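Transcriptional regulator, TetR family (Thermus thermophilus, PDB 3VPR) represses transcription, probably by binding cis-regulatory DNA through a TetR-family helix-turn-helix domain. Local coordinates at residues A[24-29]-A[39-44]. Sequence-based numbering, arbitrary orientation.
Sequences TSVQDL and ALYHHF
V26, in the first turn of helix 26-33, meets helix 37-44 with both its methyls and its backbone carbonyl. Both methyls lean on the phenol end of Y41 from the same side of its ring: CG1 lies 3.7 Å from Y41 CZ, approaching the ring obliquely, while CG2 sits 3.6 Å from Y41 OH. CG1 stands anti to the backbone N (chi1 164°) and CG2 anti to the carbonyl carbon, a rotation that turns both branches to the tyrosine. The preceding residue, L40, sends a single methyl across: CD1 rests 3.7 Å from V26 O and equally near L29 CB, with V26 CG1 a looser neighbour at 4.2 Å. L29 thus takes part through its CB, and its side chain goes on to pack against I50 of helix 47-70. An alanine in place of V26 would lose both methyls and would probably leave the Y41 phenol without its apolar support, free to swing away from helix 26-33.

Behind this apolar seam, each helix carries its own polar bracing. S25 and D28 form a capping box: D28 N donates to S25 OG (2.8 Å), and S25 N returns a nearly straight bond to D28 OD2 (2.9 Å, 177°), reaching it from above the carboxylate plane. The same OD2 is salt-bridged to K19, tying the helix start to helix 4-19. On the other helix, H43 ND1 bonds A39 O at 2.6 Å, and H43 N meets that oxygen from the opposite face of the carbonyl plane. F44 packs on I8, L9 and I50, joining helices 4-19 and 47-70. Two short helices packed this way, with leucines inward and tyrosine at the margin, form the predicted helix-turn-helix of a TetR-family DNA-binding domain, in which helix 37-44 is the probable recognition helix.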
ATOM      1  N   THR A  24       6.696 -20.215   7.366  1.00 57.27           N
ATOM      2  CA  THR A  24       6.794 -20.600   8.772  1.00 50.87           C
ATOM      3  C   THR A  24       5.871 -21.779   9.059  1.00 47.72           C
ATOM      4  O   THR A  24       4.659 -21.690   8.874  1.00 44.16           O
ATOM      5  CB  THR A  24       6.434 -19.423   9.700  1.00 36.15           C
ATOM      6  OG1 THR A  24       7.310 -18.328   9.424  1.00 38.71           O
ATOM      7  CG2 THR A  24       6.592 -19.822  11.161  1.00 30.93           C
ATOM      8  N   SER A  25       6.453 -22.886   9.511  1.00 40.02           N
ATOM      9  CA  SER A  25       5.678 -24.086   9.803  1.00 45.43           C
ATOM     10  C   SER A  25       5.188 -24.108  11.238  1.00 43.97           C
ATOM     11  O   SER A  25       5.690 -23.376  12.088  1.00 42.96           O
ATOM     12  CB  SER A  25       6.531 -25.333   9.567  1.00 50.47           C
ATOM     13  OG  SER A  25       7.461 -25.513  10.627  1.00 49.87           O
ATOM     14  N   VAL A  26       4.200 -24.949  11.508  1.00 43.29           N
ATOM     15  CA  VAL A  26       3.682 -25.088  12.861  1.00 46.10           C
ATOM     16  C   VAL A  26       4.863 -25.584  13.701  1.00 47.86           C
ATOM     17  O   VAL A  26       5.020 -25.209  14.863  1.00 46.51           O
ATOM     18  CB  VAL A  26       2.516 -26.116  12.908  1.00 43.48           C
ATOM     19  CG1 VAL A  26       2.241 -26.555  14.346  1.00 38.71           C
ATOM     20  CG2 VAL A  26       1.257 -25.481  12.312  1.00 56.03           C
ATOM     21  N   GLN A  27       5.702 -26.410  13.085  1.00 39.48           N
ATOM     22  CA  GLN A  27       6.887 -26.953  13.744  1.00 51.78           C
ATOM     23  C   GLN A  27       7.801 -25.812  14.173  1.00 45.78           C
ATOM     24  O   GLN A  27       8.310 -25.808  15.292  1.00 37.65           O
ATOM     25  CB  GLN A  27       7.651 -27.884  12.795  1.00 48.63           C
ATOM     26  CG  GLN A  27       8.797 -28.618  13.451  1.00 60.10           C
ATOM     27  CD  GLN A  27       8.332 -29.498  14.589  1.00 67.60           C
ATOM     28  OE1 GLN A  27       7.539 -30.417  14.391  1.00 76.38           O
ATOM     29  NE2 GLN A  27       8.819 -29.221  15.794  1.00 79.14           N
ATOM     30  N   ASP A  28       8.001 -24.852  13.271  1.00 44.99           N
ATOM     31  CA  ASP A  28       8.838 -23.686  13.545  1.00 44.26           C
ATOM     32  C   ASP A  28       8.343 -22.891  14.750  1.00 48.98           C
ATOM     33  O   ASP A  28       9.135 -22.515  15.617  1.00 42.01           O
ATOM     34  CB  ASP A  28       8.883 -22.749  12.333  1.00 44.08           C
ATOM     35  CG  ASP A  28       9.655 -23.334  11.172  1.00 56.77           C
ATOM     36  OD1 ASP A  28      10.598 -24.123  11.417  1.00 54.04           O
ATOM     37  OD2 ASP A  28       9.335 -22.990  10.014  1.00 55.70           O
ATOM     38  N   LEU A  29       7.036 -22.625  14.795  1.00 41.86           N
ATOM     39  CA  LEU A  29       6.449 -21.871  15.898  1.00 44.44           C
ATOM     40  C   LEU A  29       6.591 -22.615  17.215  1.00 41.12           C
ATOM     41  O   LEU A  29       6.922 -22.022  18.242  1.00 48.65           O
ATOM     42  CB  LEU A  29       4.954 -21.612  15.649  1.00 51.11           C
ATOM     43  CG  LEU A  29       4.497 -20.613  14.581  1.00 60.24           C
ATOM     44  CD1 LEU A  29       2.987 -20.743  14.375  1.00 59.55           C
ATOM     45  CD2 LEU A  29       4.860 -19.192  15.005  1.00 45.60           C
ATOM     46  N   ALA A  39       0.558 -28.569  21.871  1.00 38.52           N
ATOM     47  CA  ALA A  39       0.156 -27.428  22.680  1.00 40.54           C
ATOM     48  C   ALA A  39      -0.395 -26.307  21.796  1.00 42.02           C
ATOM     49  O   ALA A  39      -1.365 -25.629  22.166  1.00 34.72           O
ATOM     50  CB  ALA A  39       1.343 -26.925  23.497  1.00 29.70           C
ATOM     51  N   LEU A  40       0.230 -26.114  20.633  1.00 40.83           N
ATOM     52  CA  LEU A  40      -0.203 -25.081  19.692  1.00 36.32           C
ATOM     53  C   LEU A  40      -1.571 -25.419  19.114  1.00 36.32           C
ATOM     54  O   LEU A  40      -2.457 -24.568  19.068  1.00 31.75           O
ATOM     55  CB  LEU A  40       0.804 -24.923  18.548  1.00 40.63           C
ATOM     56  CG  LEU A  40       2.081 -24.158  18.887  1.00 44.86           C
ATOM     57  CD1 LEU A  40       2.929 -23.962  17.620  1.00 41.42           C
ATOM     58  CD2 LEU A  40       1.698 -22.814  19.471  1.00 39.58           C
ATOM     59  N   TYR A  41      -1.741 -26.662  18.677  1.00 24.28           N
ATOM     60  CA  TYR A  41      -3.014 -27.080  18.121  1.00 32.40           C
ATOM     61  C   TYR A  41      -4.138 -27.003  19.156  1.00 37.96           C
ATOM     62  O   TYR A  41      -5.274 -26.656  18.822  1.00 33.42           O
ATOM     63  CB  TYR A  41      -2.900 -28.500  17.565  1.00 32.65           C
ATOM     64  CG  TYR A  41      -2.132 -28.573  16.253  1.00 40.10           C
ATOM     65  CD1 TYR A  41      -2.483 -27.766  15.170  1.00 39.26           C
ATOM     66  CD2 TYR A  41      -1.079 -29.461  16.088  1.00 37.70           C
ATOM     67  CE1 TYR A  41      -1.799 -27.847  13.958  1.00 45.28           C
ATOM     68  CE2 TYR A  41      -0.394 -29.551  14.883  1.00 40.82           C
ATOM     69  CZ  TYR A  41      -0.755 -28.745  13.823  1.00 36.05           C
ATOM     70  OH  TYR A  41      -0.061 -28.826  12.635  1.00 45.87           O
ATOM     71  N   HIS A  42      -3.815 -27.315  20.410  1.00 35.49           N
ATOM     72  CA  HIS A  42      -4.801 -27.286  21.491  1.00 33.12           C
ATOM     73  C   HIS A  42      -5.361 -25.886  21.722  1.00 34.78           C
ATOM     74  O   HIS A  42      -6.548 -25.733  22.023  1.00 31.49           O
ATOM     75  CB  HIS A  42      -4.188 -27.783  22.803  1.00 29.08           C
ATOM     76  CG  HIS A  42      -3.914 -29.254  22.840  1.00 35.57           C
ATOM     77  ND1 HIS A  42      -3.225 -29.849  23.876  1.00 43.30           N
ATOM     78  CD2 HIS A  42      -4.213 -30.247  21.967  1.00 41.43           C
ATOM     79  CE1 HIS A  42      -3.108 -31.145  23.639  1.00 42.09           C
ATOM     80  NE2 HIS A  42      -3.700 -31.414  22.487  1.00 36.20           N
ATOM     81  N   HIS A  43      -4.502 -24.874  21.586  1.00 25.31           N
ATOM     82  CA  HIS A  43      -4.905 -23.491  21.812  1.00 26.64           C
ATOM     83  C   HIS A  43      -5.530 -22.811  20.612  1.00 34.73           C
ATOM     84  O   HIS A  43      -6.323 -21.892  20.773  1.00 37.44           O
ATOM     85  CB  HIS A  43      -3.712 -22.640  22.250  1.00 31.99           C
ATOM     86  CG  HIS A  43      -3.234 -22.928  23.635  1.00 40.31           C
ATOM     87  ND1 HIS A  43      -2.348 -23.944  23.922  1.00 43.78           N
ATOM     88  CD2 HIS A  43      -3.524 -22.334  24.819  1.00 37.14           C
ATOM     89  CE1 HIS A  43      -2.109 -23.961  25.221  1.00 44.57           C
ATOM     90  NE2 HIS A  43      -2.811 -22.995  25.789  1.00 44.38           N
ATOM     91  N   PHE A  44      -5.189 -23.278  19.414  1.00 29.95           N
ATOM     92  CA  PHE A  44      -5.673 -22.656  18.189  1.00 36.91           C
ATOM     93  C   PHE A  44      -6.275 -23.568  17.121  1.00 33.10           C
ATOM     94  O   PHE A  44      -6.916 -23.087  16.204  1.00 37.50           O
ATOM     95  CB  PHE A  44      -4.530 -21.844  17.582  1.00 31.93           C
ATOM     96  CG  PHE A  44      -4.118 -20.680  18.426  1.00 35.61           C
ATOM     97  CD1 PHE A  44      -4.876 -19.515  18.439  1.00 31.34           C
ATOM     98  CD2 PHE A  44      -3.008 -20.769  19.257  1.00 36.40           C
ATOM     99  CE1 PHE A  44      -4.533 -18.453  19.272  1.00 35.28           C
ATOM    100  CE2 PHE A  44      -2.655 -19.713  20.097  1.00 37.86           C
ATOM    101  CZ  PHE A  44      -3.416 -18.556  20.107  1.00 31.95           C
TER